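Local coordinates for protein dextranase (PDB 6NZS) that cleaves internal (1->6)-alpha-D-glucosidic linkages in dextran as a member of glycoside hydrolase family 49, at residues N347-H352 with L373-T378; D388-M393 with G411-W416; Y276-Y281 with L327-V332; F189-L194 with V355-Q360. One frame throughout, in Å; residues are numbered along the deposited sequence.

Contact 1 (N347-H352 with L373-T378)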
loop_
_atom_site.group_PDB
_atom_site.type_symbol
_atom_site.label_atom_id
_atom_site.label_comp_id
_atom_site.label_asym_id
_atom_site.label_seq_id
_atom_site.Cartn_x
_atom_site.Cartn_y
_atom_site.Cartn_z
ATOM N N ASN A 347 7.078 14.382 18.617
ATOM C CA ASN A 347 8.422 14.587 18.093
ATOM C C ASN A 347 8.634 13.605 16.949
ATOM O O ASN A 347 8.899 12.420 17.169
ATOM C CB ASN A 347 9.475 14.425 19.181
ATOM C CG ASN A 347 10.845 14.877 18.718
ATOM O OD1 ASN A 347 11.227 14.655 17.566
ATOM N ND2 ASN A 347 11.587 15.529 19.606
ATOM N N GLU A 348 8.547 14.113 15.719
ATOM C CA GLU A 348 8.690 13.272 14.535
ATOM C C GLU A 348 10.122 12.821 14.283
ATOM O O GLU A 348 10.345 12.015 13.370
ATOM C CB GLU A 348 8.115 14.002 13.318
ATOM C CG GLU A 348 6.644 14.373 13.495
ATOM C CD GLU A 348 6.023 15.035 12.270
ATOM O OE1 GLU A 348 6.753 15.338 11.305
ATOM O OE2 GLU A 348 4.795 15.262 12.283
ATOM N N GLN A 349 11.095 13.290 15.063
ATOM C CA GLN A 349 12.483 12.894 14.884
ATOM C C GLN A 349 12.951 11.848 15.890
ATOM O O GLN A 349 14.091 11.389 15.791
ATOM C CB GLN A 349 13.400 14.125 14.938
ATOM C CG GLN A 349 13.195 15.099 13.783
ATOM C CD GLN A 349 14.320 16.119 13.676
ATOM O OE1 GLN A 349 15.477 15.823 13.980
ATOM N NE2 GLN A 349 13.982 17.330 13.244
ATOM N N THR A 350 12.106 11.441 16.839
ATOM C CA THR A 350 12.528 10.512 17.888
ATOM C C THR A 350 11.573 9.332 18.015
ATOM O O THR A 350 11.329 8.820 19.108
ATOM C CB THR A 350 12.702 11.221 19.230
ATOM O OG1 THR A 350 11.445 11.742 19.654
ATOM C CG2 THR A 350 13.715 12.367 19.117
ATOM N N PHE A 351 11.030 8.858 16.894
ATOM C CA PHE A 351 10.100 7.725 16.885
ATOM C C PHE A 351 10.529 6.792 15.757
ATOM O O PHE A 351 10.093 6.930 14.610
ATOM C CB PHE A 351 8.657 8.191 16.726
ATOM C CG PHE A 351 7.652 7.147 17.103
ATOM C CD1 PHE A 351 7.259 6.987 18.425
ATOM C CD2 PHE A 351 7.104 6.315 16.135
ATOM C CE1 PHE A 351 6.340 6.016 18.777
ATOM C CE2 PHE A 351 6.182 5.344 16.479
ATOM C CZ PHE A 351 5.799 5.193 17.797
ATOM N N HIS A 352 11.369 5.823 16.084
ATOM C CA HIS A 352 12.100 5.059 15.082
ATOM C C HIS A 352 11.394 3.743 14.808
ATOM O O HIS A 352 11.274 2.896 15.700
ATOM C CB HIS A 352 13.540 4.857 15.546
ATOM C CG HIS A 352 14.196 6.142 15.942
ATOM N ND1 HIS A 352 14.368 7.188 15.059
ATOM C CD2 HIS A 352 14.669 6.577 17.135
ATOM C CE1 HIS A 352 14.939 8.202 15.687
ATOM N NE2 HIS A 352 15.132 7.857 16.947
ATOM N N LEU A 373 7.020 6.768 7.163
ATOM C CA LEU A 373 8.109 6.330 8.029
ATOM C C LEU A 373 8.804 7.560 8.601
ATOM O O LEU A 373 9.255 8.432 7.852
ATOM C CB LEU A 373 9.093 5.450 7.259
ATOM C CG LEU A 373 8.473 4.146 6.737
ATOM C CD1 LEU A 373 9.346 3.565 5.649
ATOM C CD2 LEU A 373 8.326 3.155 7.872
ATOM N N TYR A 374 8.870 7.631 9.927
ATOM C CA TYR A 374 9.446 8.787 10.594
ATOM C C TYR A 374 10.974 8.677 10.628
ATOM O O TYR A 374 11.556 7.653 10.262
ATOM C CB TYR A 374 8.756 9.003 11.949
ATOM C CG TYR A 374 7.320 9.434 11.707
ATOM C CD1 TYR A 374 6.327 8.498 11.385
ATOM C CD2 TYR A 374 6.963 10.774 11.710
ATOM C CE1 TYR A 374 5.014 8.895 11.110
ATOM C CE2 TYR A 374 5.650 11.177 11.440
ATOM C CZ TYR A 374 4.685 10.232 11.139
ATOM O OH TYR A 374 3.391 10.639 10.868
ATOM N N LYS A 375 11.632 9.763 11.033
ATOM C CA LYS A 375 13.083 9.842 10.888
ATOM C C LYS A 375 13.771 8.629 11.508
ATOM O O LYS A 375 13.450 8.215 12.624
ATOM C CB LYS A 375 13.602 11.121 11.550
ATOM C CG LYS A 375 15.107 11.285 11.403
ATOM C CD LYS A 375 15.605 12.578 12.026
ATOM C CE LYS A 375 17.110 12.696 11.861
ATOM N NZ LYS A 375 17.604 14.033 12.297
ATOM N N GLY A 376 14.706 8.039 10.766
ATOM C CA GLY A 376 15.476 6.939 11.311
ATOM C C GLY A 376 14.660 5.668 11.410
ATOM O O GLY A 376 14.595 5.040 12.474
ATOM N N SER A 377 14.018 5.291 10.308
ATOM C CA SER A 377 13.169 4.112 10.261
ATOM C C SER A 377 13.560 3.242 9.078
ATOM O O SER A 377 14.165 3.709 8.107
ATOM C CB SER A 377 11.692 4.488 10.115
ATOM O OG SER A 377 11.219 5.209 11.234
ATOM N N THR A 378 13.211 1.959 9.178
ATOM C CA THR A 378 13.400 1.000 8.102
ATOM C C THR A 378 12.103 0.240 7.872
ATOM O O THR A 378 11.330 -0.006 8.802
ATOM C CB THR A 378 14.492 -0.005 8.447
ATOM O OG1 THR A 378 14.105 -0.740 9.612
ATOM C CG2 THR A 378 15.804 0.703 8.731
HETATM O O HOH W 1 11.701 9.633 14.291
HETATM O O HOH W 2 2.966 13.281 11.412
#
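A chi1 of -52° sets CG of His352 opposite its own carbonyl carbon, and from there the imidazole presents ND1 to the main chain of Lys375. The ND1-H is given to Lys375 O at 2.8 Å, with the acceptor at the ring edge and near its plane, a bond that would hold the imidazole against turning. Lys375 itself starts with CG anti to the backbone N (chi1 -178°) and stays extended to its tip. Its CD passes 3.9 Å from CG of Gln349, and NZ donates to Gln349 OE1 at 3.2 Å, coming from well above the amide carbonyl plane rather than along a lone pair. On the more buried side, CB of Glu348 meets the edge of the Tyr374 ring at CD2, 3.8 Å away, and the carboxylate stands 73° from the ring plane. One water joins Glu348 OE2 to Tyr374 OH, which also bonds to Val344 N; another accepts a hydrogen bond from Phe351 N and donates to Glu348 O and Lys375 O. Gly376 has a positive phi, and a CB there would run into His352 ND1. The contact lies where two neighbouring coils of the beta-solenoid turn a corner into their next strands: the turn 347-350 leads from strand 342-346 into strand 351-361, whose parallel neighbour 377-380 begins just beyond Gly376, with Tyr374 packed against Phe342 and Val343.

Contact 2 (D388-M393 with G411-W416)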
loop_
_atom_site.group_PDB
_atom_site.type_symbol
_atom_site.label_atom_id
_atom_site.label_comp_id
_atom_site.label_asym_id
_atom_site.label_seq_id
_atom_site.Cartn_x
_atom_site.Cartn_y
_atom_site.Cartn_z
ATOM N N ASP A 388 -4.348 6.597 -2.358
ATOM C CA ASP A 388 -3.771 7.910 -2.123
ATOM C C ASP A 388 -2.259 7.718 -2.118
ATOM O O ASP A 388 -1.772 6.652 -2.504
ATOM C CB ASP A 388 -4.341 8.544 -0.850
ATOM C CG ASP A 388 -4.548 10.037 -1.006
ATOM O OD1 ASP A 388 -3.531 10.734 -1.181
ATOM O OD2 ASP A 388 -5.712 10.506 -0.999
ATOM N N ASP A 389 -1.512 8.745 -1.690
ATOM C CA ASP A 389 -0.058 8.639 -1.543
ATOM C C ASP A 389 0.290 7.311 -0.897
ATOM O O ASP A 389 -0.233 6.985 0.169
ATOM C CB ASP A 389 0.448 9.742 -0.601
ATOM C CG ASP A 389 0.229 11.137 -1.132
ATOM O OD1 ASP A 389 0.324 11.346 -2.357
ATOM O OD2 ASP A 389 -0.030 12.042 -0.298
ATOM N N VAL A 390 1.171 6.539 -1.542
ATOM C CA VAL A 390 1.471 5.200 -1.035
ATOM C C VAL A 390 2.656 5.226 -0.079
ATOM O O VAL A 390 2.569 4.744 1.062
ATOM C CB VAL A 390 1.710 4.178 -2.165
ATOM C CG1 VAL A 390 1.843 2.768 -1.560
ATOM C CG2 VAL A 390 0.589 4.216 -3.213
ATOM N N LEU A 391 3.785 5.733 -0.552
ATOM C CA LEU A 391 4.990 5.870 0.259
ATOM C C LEU A 391 5.212 7.358 0.501
ATOM O O LEU A 391 5.607 8.093 -0.412
ATOM C CB LEU A 391 6.192 5.238 -0.436
ATOM C CG LEU A 391 6.055 3.735 -0.693
ATOM C CD1 LEU A 391 7.310 3.206 -1.368
ATOM C CD2 LEU A 391 5.765 2.966 0.606
ATOM N N LYS A 392 4.971 7.793 1.738
ATOM C CA LYS A 392 5.089 9.196 2.118
ATOM C C LYS A 392 6.503 9.403 2.645
ATOM O O LYS A 392 6.812 9.076 3.796
ATOM C CB LYS A 392 4.009 9.545 3.133
ATOM C CG LYS A 392 2.617 9.561 2.488
ATOM C CD LYS A 392 1.509 9.183 3.465
ATOM C CE LYS A 392 1.227 10.309 4.447
ATOM N NZ LYS A 392 -0.074 10.139 5.170
ATOM N N MET A 393 7.359 9.940 1.782
ATOM C CA MET A 393 8.792 10.056 2.044
ATOM C C MET A 393 9.039 11.466 2.570
ATOM O O MET A 393 9.464 12.370 1.850
ATOM C CB MET A 393 9.583 9.764 0.770
ATOM C CG MET A 393 9.210 8.440 0.096
ATOM S SD MET A 393 9.212 7.013 1.203
ATOM C CE MET A 393 10.927 6.980 1.739
ATOM N N GLY A 411 -3.769 9.978 -6.371
ATOM C CA GLY A 411 -2.460 10.248 -5.825
ATOM C C GLY A 411 -1.364 9.517 -6.578
ATOM O O GLY A 411 -1.625 8.666 -7.435
ATOM N N PRO A 412 -0.117 9.853 -6.279
ATOM C CA PRO A 412 1.028 9.178 -6.892
ATOM C C PRO A 412 1.354 7.906 -6.117
ATOM O O PRO A 412 0.665 7.530 -5.170
ATOM C CB PRO A 412 2.140 10.200 -6.676
ATOM C CG PRO A 412 1.812 10.750 -5.319
ATOM C CD PRO A 412 0.306 10.876 -5.312
ATOM N N VAL A 413 2.428 7.241 -6.539
ATOM C CA VAL A 413 2.977 6.148 -5.737
ATOM C C VAL A 413 3.864 6.691 -4.613
ATOM O O VAL A 413 3.559 6.526 -3.428
ATOM C CB VAL A 413 3.690 5.109 -6.626
ATOM C CG1 VAL A 413 4.267 3.989 -5.772
ATOM C CG2 VAL A 413 2.714 4.537 -7.661
ATOM N N ILE A 414 4.943 7.384 -4.973
ATOM C CA ILE A 414 5.885 7.976 -4.023
ATOM C C ILE A 414 5.629 9.480 -3.939
ATOM O O ILE A 414 5.517 10.153 -4.968
ATOM C CB ILE A 414 7.322 7.700 -4.486
ATOM C CG1 ILE A 414 7.670 6.225 -4.286
ATOM C CG2 ILE A 414 8.312 8.613 -3.763
ATOM C CD1 ILE A 414 8.736 5.702 -5.245
ATOM N N GLN A 415 5.564 10.020 -2.713
ATOM C CA GLN A 415 5.264 11.432 -2.474
ATOM C C GLN A 415 6.295 12.029 -1.522
ATOM O O GLN A 415 6.558 11.454 -0.465
ATOM C CB GLN A 415 3.889 11.542 -1.811
ATOM C CG GLN A 415 3.451 12.970 -1.470
ATOM C CD GLN A 415 3.254 13.801 -2.711
ATOM O OE1 GLN A 415 4.052 14.682 -3.021
ATOM N NE2 GLN A 415 2.188 13.504 -3.455
ATOM N N TRP A 416 6.842 13.202 -1.868
ATOM C CA TRP A 416 7.623 13.977 -0.904
ATOM C C TRP A 416 7.245 15.453 -0.880
ATOM O O TRP A 416 7.905 16.238 -0.183
ATOM C CB TRP A 416 9.143 13.781 -1.062
ATOM C CG TRP A 416 9.770 14.374 -2.291
ATOM C CD1 TRP A 416 10.184 15.669 -2.471
ATOM C CD2 TRP A 416 10.089 13.681 -3.506
ATOM N NE1 TRP A 416 10.736 15.817 -3.723
ATOM C CE2 TRP A 416 10.688 14.614 -4.379
ATOM C CE3 TRP A 416 9.942 12.355 -3.934
ATOM C CZ2 TRP A 416 11.133 14.268 -5.657
ATOM C CZ3 TRP A 416 10.373 12.014 -5.212
ATOM C CH2 TRP A 416 10.958 12.969 -6.057
#
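Asp389, shortly before strand 391-392, meets Gln415 of strand 414-415 where successive coils of a parallel beta-solenoid lie side by side. The carboxylate and amide are turned 70° from each other: Gln415 bends at chi2 (65°) and sends NE2 to Asp389 OD1 at 3.1 Å. The N-H points almost straight at the oxygen, which lies in the amide plane, yet the amide reaches that oxygen from above the carboxylate plane. Pro412 touches the same OD1 with CD, at 3.0 Å. The grip has a second shell, since Asp389 OD2 accepts from the indole NE1 of Trp418, Gln415 NE2 also donates to Asn451 OD1, and Gln415 OE1 accepts from the backbone N of Gly417 and of Ser453. Were Asp389 an alanine, the Trp418 indole would probably lose its acceptor here, the Gln415 amide one of its two, and the Pro412 ring a packing partner. Lys392 points to the same face of the sheet as Gln415 and pairs with Asp369. Leu391 and Ile414 share the other face, Leu391 CD1 lying 4.2 Å from Ile414 CG1, with Ile414 packed on Phe476 and Ile479. The twice-bent Met393 rests its CG on Ile414 CG2 at 4.0 Å and also packs on Val398 and Ile400. Between the faces the backbones pair in parallel. Val413 O accepts from both Val390 N and Leu391 N, Leu391 O receives Gln415 N, and Gln415 O receives Met393 N at 2.8 Å. Beyond that last bond Met393 O is buried without any polar partner, and CB of Trp416 sits 3.3 Å from it.

Contact 3 (Y276-Y281 with L327-V332)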
loop_
_atom_site.group_PDB
_atom_site.type_symbol
_atom_site.label_atom_id
_atom_site.label_comp_id
_atom_site.label_asym_id
_atom_site.label_seq_id
_atom_site.Cartn_x
_atom_site.Cartn_y
_atom_site.Cartn_z
ATOM N N TYR A 276 7.292 0.307 21.558
ATOM C CA TYR A 276 5.948 -0.122 21.209
ATOM C C TYR A 276 6.051 -1.270 20.214
ATOM O O TYR A 276 7.014 -1.359 19.448
ATOM C CB TYR A 276 5.159 1.016 20.544
ATOM C CG TYR A 276 4.881 2.171 21.477
ATOM C CD1 TYR A 276 3.793 2.142 22.336
ATOM C CD2 TYR A 276 5.717 3.274 21.513
ATOM C CE1 TYR A 276 3.534 3.191 23.204
ATOM C CE2 TYR A 276 5.472 4.328 22.380
ATOM C CZ TYR A 276 4.379 4.278 23.221
ATOM O OH TYR A 276 4.141 5.328 24.096
ATOM N N LYS A 277 5.060 -2.156 20.237
ATOM C CA LYS A 277 5.007 -3.251 19.277
ATOM C C LYS A 277 3.572 -3.471 18.841
ATOM O O LYS A 277 2.667 -3.544 19.675
ATOM C CB LYS A 277 5.544 -4.559 19.878
ATOM C CG LYS A 277 7.049 -4.563 20.117
ATOM C CD LYS A 277 7.523 -5.883 20.717
ATOM C CE LYS A 277 9.044 -5.918 20.811
ATOM N NZ LYS A 277 9.552 -7.113 21.542
ATOM N N VAL A 278 3.373 -3.590 17.533
ATOM C CA VAL A 278 2.137 -4.112 16.968
ATOM C C VAL A 278 2.590 -5.201 16.012
ATOM O O VAL A 278 3.226 -4.900 14.997
ATOM C CB VAL A 278 1.329 -3.033 16.234
ATOM C CG1 VAL A 278 0.123 -3.655 15.543
ATOM C CG2 VAL A 278 0.894 -1.936 17.218
ATOM N N THR A 279 2.360 -6.466 16.375
ATOM C CA THR A 279 2.930 -7.572 15.615
ATOM C C THR A 279 1.903 -8.673 15.447
ATOM O O THR A 279 0.841 -8.669 16.077
ATOM C CB THR A 279 4.188 -8.146 16.289
ATOM O OG1 THR A 279 3.828 -8.766 17.531
ATOM C CG2 THR A 279 5.205 -7.046 16.556
ATOM N N GLY A 280 2.232 -9.614 14.575
ATOM C CA GLY A 280 1.488 -10.842 14.382
ATOM C C GLY A 280 0.861 -10.930 13.000
ATOM O O GLY A 280 0.516 -9.922 12.377
ATOM N N TYR A 281 0.671 -12.162 12.531
ATOM C CA TYR A 281 0.142 -12.411 11.195
ATOM C C TYR A 281 -1.388 -12.435 11.139
ATOM O O TYR A 281 -1.956 -13.195 10.348
ATOM C CB TYR A 281 0.719 -13.710 10.643
ATOM C CG TYR A 281 2.200 -13.684 10.312
ATOM C CD1 TYR A 281 2.749 -12.699 9.495
ATOM C CD2 TYR A 281 3.043 -14.675 10.795
ATOM C CE1 TYR A 281 4.101 -12.709 9.167
ATOM C CE2 TYR A 281 4.383 -14.688 10.479
ATOM C CZ TYR A 281 4.911 -13.711 9.672
ATOM O OH TYR A 281 6.250 -13.751 9.339
ATOM N N LEU A 327 9.281 1.629 17.548
ATOM C CA LEU A 327 8.098 0.825 17.268
ATOM C C LEU A 327 8.502 -0.298 16.329
ATOM O O LEU A 327 9.112 -0.032 15.291
ATOM C CB LEU A 327 7.016 1.661 16.578
ATOM C CG LEU A 327 5.907 0.866 15.876
ATOM C CD1 LEU A 327 5.035 0.163 16.908
ATOM C CD2 LEU A 327 5.059 1.777 15.005
ATOM N N ASP A 328 8.197 -1.541 16.703
ATOM C CA ASP A 328 8.237 -2.669 15.777
ATOM C C ASP A 328 6.818 -2.870 15.269
ATOM O O ASP A 328 5.899 -3.088 16.063
ATOM C CB ASP A 328 8.701 -3.952 16.469
ATOM C CG ASP A 328 10.165 -3.925 16.856
ATOM O OD1 ASP A 328 10.854 -2.935 16.535
ATOM O OD2 ASP A 328 10.616 -4.903 17.503
ATOM N N LEU A 329 6.644 -2.795 13.954
ATOM C CA LEU A 329 5.346 -2.990 13.315
ATOM C C LEU A 329 5.561 -4.144 12.348
ATOM O O LEU A 329 6.269 -3.987 11.351
ATOM C CB LEU A 329 4.925 -1.716 12.583
ATOM C CG LEU A 329 3.675 -1.803 11.699
ATOM C CD1 LEU A 329 2.449 -2.206 12.509
ATOM C CD2 LEU A 329 3.434 -0.464 10.996
ATOM N N GLN A 330 4.987 -5.303 12.651
ATOM C CA GLN A 330 5.329 -6.517 11.919
ATOM C C GLN A 330 4.085 -7.351 11.682
ATOM O O GLN A 330 3.181 -7.399 12.523
ATOM C CB GLN A 330 6.355 -7.353 12.717
ATOM C CG GLN A 330 6.840 -8.656 12.048
ATOM C CD GLN A 330 5.911 -9.830 12.298
ATOM O OE1 GLN A 330 5.066 -9.792 13.202
ATOM N NE2 GLN A 330 6.055 -10.879 11.490
ATOM N N GLY A 331 4.051 -8.022 10.524
ATOM C CA GLY A 331 3.152 -9.143 10.323
ATOM C C GLY A 331 1.742 -8.797 9.894
ATOM O O GLY A 331 1.174 -9.465 9.025
ATOM N N VAL A 332 1.175 -7.750 10.495
ATOM C CA VAL A 332 -0.263 -7.509 10.404
ATOM C C VAL A 332 -0.685 -7.134 8.989
ATOM O O VAL A 332 0.075 -6.533 8.210
ATOM C CB VAL A 332 -0.721 -6.442 11.419
ATOM C CG1 VAL A 332 -0.434 -6.899 12.846
ATOM C CG2 VAL A 332 -0.042 -5.121 11.148
HETATM O O HOH W 3 7.780 -11.443 9.572
#
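Tyr276 and Leu327 open the close-fitting part of this contact, CB of the tyrosine lying 3.7 Å from CD1 of the leucine. From there strands 276-279 and 327-330 run parallel, their axes 4.7 Å apart and only 2° askew, as expected of adjoining coils in a beta-solenoid. Asp328 N to Tyr276 O, Val278 N to Asp328 O and Gln330 N to Val278 O form the regular bonds, with CA-H...O contacts filling the intervals. Val278 CB lies 4.0 Å from Leu329 CD1, and the two residues pack against Phe318 and Leu316. The looser side is that of the partly exposed Lys277, which runs alongside Asp328 while its NZ stays 4.7 Å from Asp328 OD2; each turns to Arg201, the lysine to its carbonyl and the aspartate to its guanidinium. At the far end Gln330, bent at chi2 (-85°), carries OE1 back to Gly280 N at 3.2 Å. Its NE2 donates to a water at 2.6 Å, which in turn donates to Tyr281 OH, a hydroxyl also hydrogen-bonded to Pro192 O. With a leucine in place of Gln330, Gly280 N is likely to lose this acceptor, and the water its link from the amide to Tyr281. The chemistry implies a division of labour: backbone bonds and aliphatic packing set the strand register, whereas beyond it the Gln330 amide serves Gly280 N and a water links it to Tyr281.

Contact 4 (F189-L194 with V355-Q360); sequences FAEPKL and VENYKQ
Lys359 spans Phe189 and Glu191 of strand 189-192. The apolar part is a CH-pi contact: CG of Lys359 sits over the centre of the Phe189 ring, 3.7 Å from the centroid and 14° off the normal. The charged part follows farther along the lysine, which bends at chi2 (92°) and brings NZ to Glu191 OE1 at 2.9 Å, a salt bridge whose hydrogen bond is weak. The same NZ also donates to Asn357 O, from above the carbonyl plane, and to Gly331 O, so the buried ammonium is well supplied with oxygens. The amide part comes from Asn357, whose ND2 gives Glu191 OE1 a fairly straight bond of 3.0 Å from above the carboxylate plane, lies 3.6 Å from Pro192 CD, and is also hydrogen-bonded to Ala142 O. Arg145 holds the other carboxylate oxygen, Glu191 OE2. In the fold, strand 176-192 of the N-terminal Ig-like domain, flanked by strands 84-92 and 144-150, is here fastened to the solenoid where strand 351-361 breaks at Asn357 and Tyr358.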
loop_
_atom_site.group_PDB
_atom_site.type_symbol
_atom_site.label_atom_id
_atom_site.label_comp_id
_atom_site.label_asym_id
_atom_site.label_seq_id
_atom_site.Cartn_x
_atom_site.Cartn_y
_atom_site.Cartn_z
ATOM N N PHE A 189 0.052 -14.051 0.590
ATOM C CA PHE A 189 1.060 -13.557 1.511
ATOM C C PHE A 189 1.672 -14.800 2.160
ATOM O O PHE A 189 1.144 -15.331 3.140
ATOM C CB PHE A 189 0.428 -12.642 2.561
ATOM C CG PHE A 189 -0.277 -11.425 1.995
ATOM C CD1 PHE A 189 0.085 -10.869 0.765
ATOM C CD2 PHE A 189 -1.295 -10.830 2.721
ATOM C CE1 PHE A 189 -0.574 -9.741 0.278
ATOM C CE2 PHE A 189 -1.948 -9.707 2.244
ATOM C CZ PHE A 189 -1.588 -9.159 1.017
ATOM N N ALA A 190 2.770 -15.285 1.570
ATOM C CA ALA A 190 3.505 -16.450 2.064
ATOM C C ALA A 190 4.556 -15.906 3.015
ATOM O O ALA A 190 5.578 -15.373 2.580
ATOM C CB ALA A 190 4.146 -17.196 0.898
ATOM N N GLU A 191 4.292 -16.012 4.311
ATOM C CA GLU A 191 5.070 -15.309 5.308
ATOM C C GLU A 191 5.956 -16.278 6.083
ATOM O O GLU A 191 5.572 -17.424 6.331
ATOM C CB GLU A 191 4.141 -14.587 6.292
ATOM C CG GLU A 191 3.207 -13.572 5.631
ATOM C CD GLU A 191 3.953 -12.530 4.853
ATOM O OE1 GLU A 191 4.597 -11.701 5.503
ATOM O OE2 GLU A 191 3.888 -12.511 3.596
ATOM N N PRO A 192 7.147 -15.844 6.487
ATOM C CA PRO A 192 8.075 -16.773 7.143
ATOM C C PRO A 192 7.596 -17.177 8.533
ATOM O O PRO A 192 7.190 -16.337 9.342
ATOM C CB PRO A 192 9.380 -15.974 7.206
ATOM C CG PRO A 192 8.965 -14.548 7.155
ATOM C CD PRO A 192 7.738 -14.511 6.284
ATOM N N LYS A 193 7.664 -18.479 8.808
ATOM C CA LYS A 193 7.430 -18.956 10.160
ATOM C C LYS A 193 8.472 -18.363 11.094
ATOM O O LYS A 193 9.650 -18.247 10.749
ATOM C CB LYS A 193 7.543 -20.476 10.183
ATOM C CG LYS A 193 7.052 -21.090 11.467
ATOM C CD LYS A 193 5.666 -21.658 11.275
ATOM C CE LYS A 193 5.308 -22.569 12.428
ATOM N NZ LYS A 193 4.809 -21.795 13.594
ATOM N N LEU A 194 8.038 -17.969 12.285
ATOM C CA LEU A 194 8.901 -17.280 13.229
ATOM C C LEU A 194 9.513 -18.279 14.203
ATOM O O LEU A 194 8.794 -19.074 14.811
ATOM C CB LEU A 194 8.111 -16.210 13.985
ATOM C CG LEU A 194 7.433 -15.164 13.089
ATOM C CD1 LEU A 194 6.664 -14.185 13.962
ATOM C CD2 LEU A 194 8.444 -14.435 12.229
ATOM N N VAL A 355 9.584 -1.716 10.403
ATOM C CA VAL A 355 8.374 -2.249 9.788
ATOM C C VAL A 355 8.766 -3.424 8.906
ATOM O O VAL A 355 9.664 -3.298 8.067
ATOM C CB VAL A 355 7.666 -1.171 8.949
ATOM C CG1 VAL A 355 6.355 -1.718 8.394
ATOM C CG2 VAL A 355 7.408 0.086 9.777
ATOM N N GLU A 356 8.090 -4.558 9.067
ATOM C CA GLU A 356 8.385 -5.666 8.165
ATOM C C GLU A 356 7.195 -6.600 8.040
ATOM O O GLU A 356 6.440 -6.808 8.994
ATOM C CB GLU A 356 9.623 -6.453 8.583
ATOM C CG GLU A 356 9.507 -7.121 9.894
ATOM C CD GLU A 356 10.861 -7.225 10.573
ATOM O OE1 GLU A 356 11.870 -7.491 9.891
ATOM O OE2 GLU A 356 10.912 -7.022 11.787
ATOM N N ASN A 357 7.043 -7.165 6.842
ATOM C CA ASN A 357 6.031 -8.187 6.592
ATOM C C ASN A 357 4.643 -7.676 6.948
ATOM O O ASN A 357 3.837 -8.375 7.569
ATOM C CB ASN A 357 6.391 -9.509 7.257
ATOM C CG ASN A 357 7.646 -10.092 6.656
ATOM O OD1 ASN A 357 8.758 -9.693 7.005
ATOM N ND2 ASN A 357 7.475 -10.982 5.683
ATOM N N TYR A 358 4.386 -6.437 6.529
ATOM C CA TYR A 358 3.187 -5.670 6.817
ATOM C C TYR A 358 2.459 -5.459 5.498
ATOM O O TYR A 358 3.099 -5.257 4.456
ATOM C CB TYR A 358 3.626 -4.326 7.407
ATOM C CG TYR A 358 2.559 -3.279 7.533
ATOM C CD1 TYR A 358 1.753 -3.209 8.663
ATOM C CD2 TYR A 358 2.378 -2.328 6.535
ATOM C CE1 TYR A 358 0.788 -2.238 8.793
ATOM C CE2 TYR A 358 1.409 -1.352 6.657
ATOM C CZ TYR A 358 0.616 -1.314 7.788
ATOM O OH TYR A 358 -0.344 -0.342 7.921
ATOM N N LYS A 359 1.127 -5.530 5.535
ATOM C CA LYS A 359 0.329 -5.436 4.319
ATOM C C LYS A 359 -0.869 -4.523 4.534
ATOM O O LYS A 359 -1.455 -4.481 5.619
ATOM C CB LYS A 359 -0.199 -6.796 3.843
ATOM C CG LYS A 359 0.860 -7.885 3.721
ATOM C CD LYS A 359 0.951 -8.693 5.034
ATOM C CE LYS A 359 2.149 -9.582 5.061
ATOM N NZ LYS A 359 2.105 -10.354 6.322
ATOM N N GLN A 360 -1.236 -3.804 3.476
ATOM C CA GLN A 360 -2.455 -3.006 3.444
ATOM C C GLN A 360 -3.274 -3.449 2.239
ATOM O O GLN A 360 -2.760 -3.476 1.119
ATOM C CB GLN A 360 -2.104 -1.517 3.354
ATOM C CG GLN A 360 -3.290 -0.579 3.365
ATOM C CD GLN A 360 -2.847 0.875 3.303
ATOM O OE1 GLN A 360 -1.754 1.244 3.774
ATOM N NE2 GLN A 360 -3.668 1.706 2.705
#

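Contacts 1, 2 and 3 each join successive coils of the solenoid, whereas contact 4 ties the N-terminal Ig-like domain to it. Contact 1 is partly buried and relies on a histidine-to-backbone bond, waters and a lysine-glutamine bond; the other three are buried. In contacts 2 and 3 regular parallel strand pairing is backed by aliphatic packing on one face and polar groups on the other, while contact 4 depends wholly on side chains, charge and CH-pi included. Contacts 1 and 4 share strand 351-361, whose neighbour 325-335 serves contact 3. Contacts 3 and 4 also touch directly, Tyr281 OH lying 2.8 Å from Pro192 O; contact 2 stands apart, on another sheet.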